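Local coordinates for protein LacI family sugar-binding transcriptional regulator (Enterococcus faecalis V583, PDB 4RK0) that binds ribose and probably acts as a sugar-responsive, DNA-binding repressor of transcription, at residues 48-51 with 52-56; 55-58 with 59-63. All coordinates share one frame; numbering follows the deposited sequence.

Contact 1 of 2, residues 48-51 with 52-56; sequences DVTR and EHEYL
Asp48 meets Tyr55 and Leu56 in the first turn of helix 54-59. Its CB lies 4.0 Å from Leu56 CD1. With chi1 at -178°, CG stands anti to the backbone N and comes within 3.6 Å of Tyr55 CB, the carboxylate plane almost perpendicular to the tyrosine ring. The two oxygens then divide their work. OD2 accepts the amide of Leu56, Leu56 N to Asp48 OD2 being 3.1 Å in a fairly straight bond that comes from the anti side but 33° out of the carboxylate plane, and takes a weaker, more bent bond from Tyr55 N. OD1 receives the hydroxyl of Thr50 from the syn side, also tilted out of the plane, with Thr50 OG1 to Asp48 OD1 2.7 Å. That hydroxyl in turn accepts Glu54 N at 2.9 Å from Thr50 OG1, so the aspartate positions the threonine that holds the first amide of the helix. The Thr50 methyl, CG2, lies across the Glu54 side chain, 3.7 Å from OE2. A type I turn from Thr50 to His53 leads into the helix, with His53 at the N-cap position. Supplying side-chain acceptors to the first helical amides is typical of helix N-terminal capping, here at a beta-alpha connection after strand 39-44.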
# COMPACT_ATOMS: atom_id res chain seq x y z
N ASP A 48 16.24 -3.48 0.07
CA ASP A 48 17.69 -3.66 -0.12
C ASP A 48 18.33 -3.26 1.20
O ASP A 48 18.56 -2.07 1.48
CB ASP A 48 18.22 -2.80 -1.28
CG ASP A 48 19.72 -3.02 -1.53
OD1 ASP A 48 20.37 -3.76 -0.78
OD2 ASP A 48 20.25 -2.45 -2.50
N VAL A 49 18.56 -4.28 2.04
CA VAL A 49 19.02 -4.06 3.42
C VAL A 49 20.53 -3.94 3.55
O VAL A 49 21.05 -3.62 4.63
CB VAL A 49 18.54 -5.18 4.38
CG1 VAL A 49 17.02 -5.12 4.53
CG2 VAL A 49 18.98 -6.56 3.92
N THR A 50 21.25 -4.19 2.46
CA THR A 50 22.70 -3.95 2.47
C THR A 50 23.00 -2.48 2.69
O THR A 50 22.26 -1.60 2.26
CB THR A 50 23.36 -4.38 1.16
OG1 THR A 50 22.87 -3.55 0.11
CG2 THR A 50 23.10 -5.86 0.84
N ARG A 51 24.13 -2.25 3.35
CA ARG A 51 24.64 -0.93 3.67
C ARG A 51 24.84 0.00 2.50
O ARG A 51 24.64 1.19 2.63
CB ARG A 51 26.02 -1.08 4.33
CG ARG A 51 25.96 -1.23 5.83
CD ARG A 51 25.52 0.09 6.42
NE ARG A 51 25.88 0.16 7.82
CZ ARG A 51 25.16 -0.37 8.81
NH1 ARG A 51 24.04 -1.05 8.54
NH2 ARG A 51 25.60 -0.22 10.06
N GLU A 52 25.31 -0.53 1.38
CA GLU A 52 25.65 0.31 0.25
C GLU A 52 24.82 -0.01 -0.99
O GLU A 52 25.26 0.21 -2.10
CB GLU A 52 27.14 0.23 -0.05
CG GLU A 52 27.98 0.73 1.11
CD GLU A 52 29.44 0.44 0.90
OE1 GLU A 52 29.99 0.89 -0.13
OE2 GLU A 52 30.01 -0.27 1.76
N HIS A 53 23.63 -0.52 -0.76
CA HIS A 53 22.61 -0.69 -1.78
C HIS A 53 23.13 -1.52 -2.93
O HIS A 53 23.04 -1.12 -4.08
CB HIS A 53 22.09 0.68 -2.25
CG HIS A 53 21.77 1.63 -1.14
ND1 HIS A 53 20.84 1.33 -0.16
CD2 HIS A 53 22.25 2.86 -0.84
CE1 HIS A 53 20.77 2.34 0.69
NE2 HIS A 53 21.62 3.27 0.30
N GLU A 54 23.65 -2.70 -2.60
CA GLU A 54 24.26 -3.60 -3.56
C GLU A 54 23.27 -4.05 -4.62
O GLU A 54 23.60 -4.24 -5.80
CB GLU A 54 24.83 -4.85 -2.85
CG GLU A 54 25.94 -4.57 -1.86
CD GLU A 54 26.34 -5.81 -1.09
OE1 GLU A 54 26.22 -6.93 -1.64
OE2 GLU A 54 26.76 -5.66 0.06
N TYR A 55 22.03 -4.25 -4.21
CA TYR A 55 21.03 -4.70 -5.15
C TYR A 55 20.66 -3.61 -6.14
O TYR A 55 20.50 -3.88 -7.35
CB TYR A 55 19.77 -5.15 -4.43
CG TYR A 55 18.75 -5.68 -5.38
CD1 TYR A 55 18.89 -6.97 -5.91
CD2 TYR A 55 17.66 -4.91 -5.79
CE1 TYR A 55 17.95 -7.48 -6.78
CE2 TYR A 55 16.72 -5.42 -6.67
CZ TYR A 55 16.87 -6.71 -7.17
OH TYR A 55 15.96 -7.27 -8.04
N LEU A 56 20.53 -2.39 -5.63
CA LEU A 56 20.27 -1.24 -6.48
C LEU A 56 21.38 -1.04 -7.49
O LEU A 56 21.10 -0.89 -8.67
CB LEU A 56 20.12 0.06 -5.67
CG LEU A 56 18.71 0.52 -5.28
CD1 LEU A 56 17.93 -0.58 -4.57
CD2 LEU A 56 18.79 1.75 -4.40

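Contact 2 of 2, residues 55-58 with 59-63; sequences YLTE and LIRRS
Leu59 and Ile60 continue the helical hydrogen bonding of residues 55-58: Leu59 N reaches Tyr55 O at 2.8 Å, and Ile60 N reaches Leu56 O at 2.9 Å. A type I turn from Leu59 to Arg62 follows on from the helix, its Arg62 N bonded to Leu59 O, and two arginine side chains fold back onto the next carbonyls. Arg61, extended from CG to NE, brings NH2 to 2.9 Å from Thr57 O; the oxygen lies in the guanidinium plane, but the donor stands above the carbonyl plane, 39° out of it. Arg62, bent at chi2 (-50°), sets NE 3.1 Å from Glu58 O, again above that carbonyl's plane. Glu58 O also takes a weak bond from Arg61 N. These positive groups would probably interact favourably with the partial negative charge at the helix C-terminus, which leads on to strand 66-69, closing a beta-alpha-beta unit of the periplasmic-binding-protein-like fold. One water, over a face of the Tyr55 ring near its rim, donates to Tyr55 O and accepts from Arg62 NH1. Among apolar contacts, Tyr55 CE2 lies 4.4 Å from Leu59 CD2. Toward helix 76-86, Arg61 NH1 forms a salt bridge with Glu81, and Ile60 packs against Thr82 and Leu83.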
# COMPACT_ATOMS: atom_id res chain seq x y z
N TYR A 55 22.03 -4.25 -4.21
CA TYR A 55 21.03 -4.70 -5.15
C TYR A 55 20.66 -3.61 -6.14
O TYR A 55 20.50 -3.88 -7.35
CB TYR A 55 19.77 -5.15 -4.43
CG TYR A 55 18.75 -5.68 -5.38
CD1 TYR A 55 18.89 -6.97 -5.91
CD2 TYR A 55 17.66 -4.91 -5.79
CE1 TYR A 55 17.95 -7.48 -6.78
CE2 TYR A 55 16.72 -5.42 -6.67
CZ TYR A 55 16.87 -6.71 -7.17
OH TYR A 55 15.96 -7.27 -8.04
N LEU A 56 20.53 -2.39 -5.63
CA LEU A 56 20.27 -1.24 -6.48
C LEU A 56 21.38 -1.04 -7.49
O LEU A 56 21.10 -0.89 -8.67
CB LEU A 56 20.12 0.06 -5.67
CG LEU A 56 18.71 0.52 -5.28
CD1 LEU A 56 17.93 -0.58 -4.57
CD2 LEU A 56 18.79 1.75 -4.40
N THR A 57 22.64 -1.04 -7.04
CA THR A 57 23.77 -0.84 -7.97
C THR A 57 23.83 -1.94 -9.02
O THR A 57 24.20 -1.68 -10.17
CB THR A 57 25.12 -0.70 -7.20
OG1 THR A 57 25.29 -1.80 -6.29
CG2 THR A 57 25.16 0.58 -6.44
N GLU A 58 23.45 -3.16 -8.67
CA GLU A 58 23.44 -4.24 -9.65
C GLU A 58 22.22 -4.16 -10.57
O GLU A 58 22.28 -4.53 -11.75
CB GLU A 58 23.46 -5.59 -8.94
CG GLU A 58 24.23 -6.68 -9.66
CD GLU A 58 24.94 -7.61 -8.70
OE1 GLU A 58 24.35 -7.95 -7.65
OE2 GLU A 58 26.09 -7.99 -8.99
N LEU A 59 21.11 -3.66 -10.05
CA LEU A 59 19.92 -3.53 -10.87
C LEU A 59 20.09 -2.43 -11.91
O LEU A 59 19.80 -2.63 -13.11
CB LEU A 59 18.68 -3.32 -10.01
CG LEU A 59 17.38 -3.24 -10.82
CD1 LEU A 59 16.90 -4.62 -11.25
CD2 LEU A 59 16.33 -2.57 -9.99
N ILE A 60 20.60 -1.28 -11.48
CA ILE A 60 20.78 -0.18 -12.41
C ILE A 60 21.73 -0.56 -13.56
O ILE A 60 21.74 0.12 -14.57
CB ILE A 60 21.21 1.13 -11.68
CG1 ILE A 60 20.84 2.38 -12.47
CG2 ILE A 60 22.71 1.17 -11.34
CD1 ILE A 60 19.41 2.80 -12.29
N ARG A 61 22.48 -1.66 -13.45
CA ARG A 61 23.39 -2.10 -14.52
C ARG A 61 22.80 -3.19 -15.45
O ARG A 61 23.51 -3.69 -16.32
CB ARG A 61 24.70 -2.62 -13.91
CG ARG A 61 25.54 -1.55 -13.26
CD ARG A 61 26.69 -2.14 -12.47
NE ARG A 61 27.72 -1.13 -12.22
CZ ARG A 61 27.64 -0.15 -11.31
NH1 ARG A 61 28.65 0.70 -11.19
NH2 ARG A 61 26.56 -0.02 -10.53
N ARG A 62 21.55 -3.58 -15.24
CA ARG A 62 20.89 -4.54 -16.13
C ARG A 62 20.55 -3.85 -17.43
O ARG A 62 20.32 -2.63 -17.44
CB ARG A 62 19.57 -5.04 -15.55
CG ARG A 62 19.63 -5.63 -14.16
CD ARG A 62 20.70 -6.68 -13.96
NE ARG A 62 20.65 -7.06 -12.55
CZ ARG A 62 20.18 -8.21 -12.07
NH1 ARG A 62 20.15 -8.38 -10.77
NH2 ARG A 62 19.76 -9.19 -12.87
N SER A 63 20.46 -4.64 -18.49
CA SER A 63 20.14 -4.09 -19.82
C SER A 63 18.62 -4.12 -20.08
O SER A 63 18.10 -4.97 -20.81
CB SER A 63 20.94 -4.83 -20.90
OG SER A 63 21.36 -3.92 -21.90
O HOH W 1 20.05 -6.44 -8.96

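Contacts 1 and 2 describe the two ends of the single short helix 54-59, their centres about 11 Å apart. In contact 1 acceptors from the preceding loop meet amides, whereas in contact 2 arginine donors meet carbonyls. Tyr55 and Leu56 belong to both: their amides face the first end and their carbonyls the second, and both side chains touch Cys43 of strand 39-44. Each contact also borders the second subunit, where Tyr55 OH bonds to Phe38 O of that subunit and the ring stacks on its Tyr34, while Arg62 NH1 makes a weak bond to its Asn37 O. None of these residues belongs to the ribose pocket.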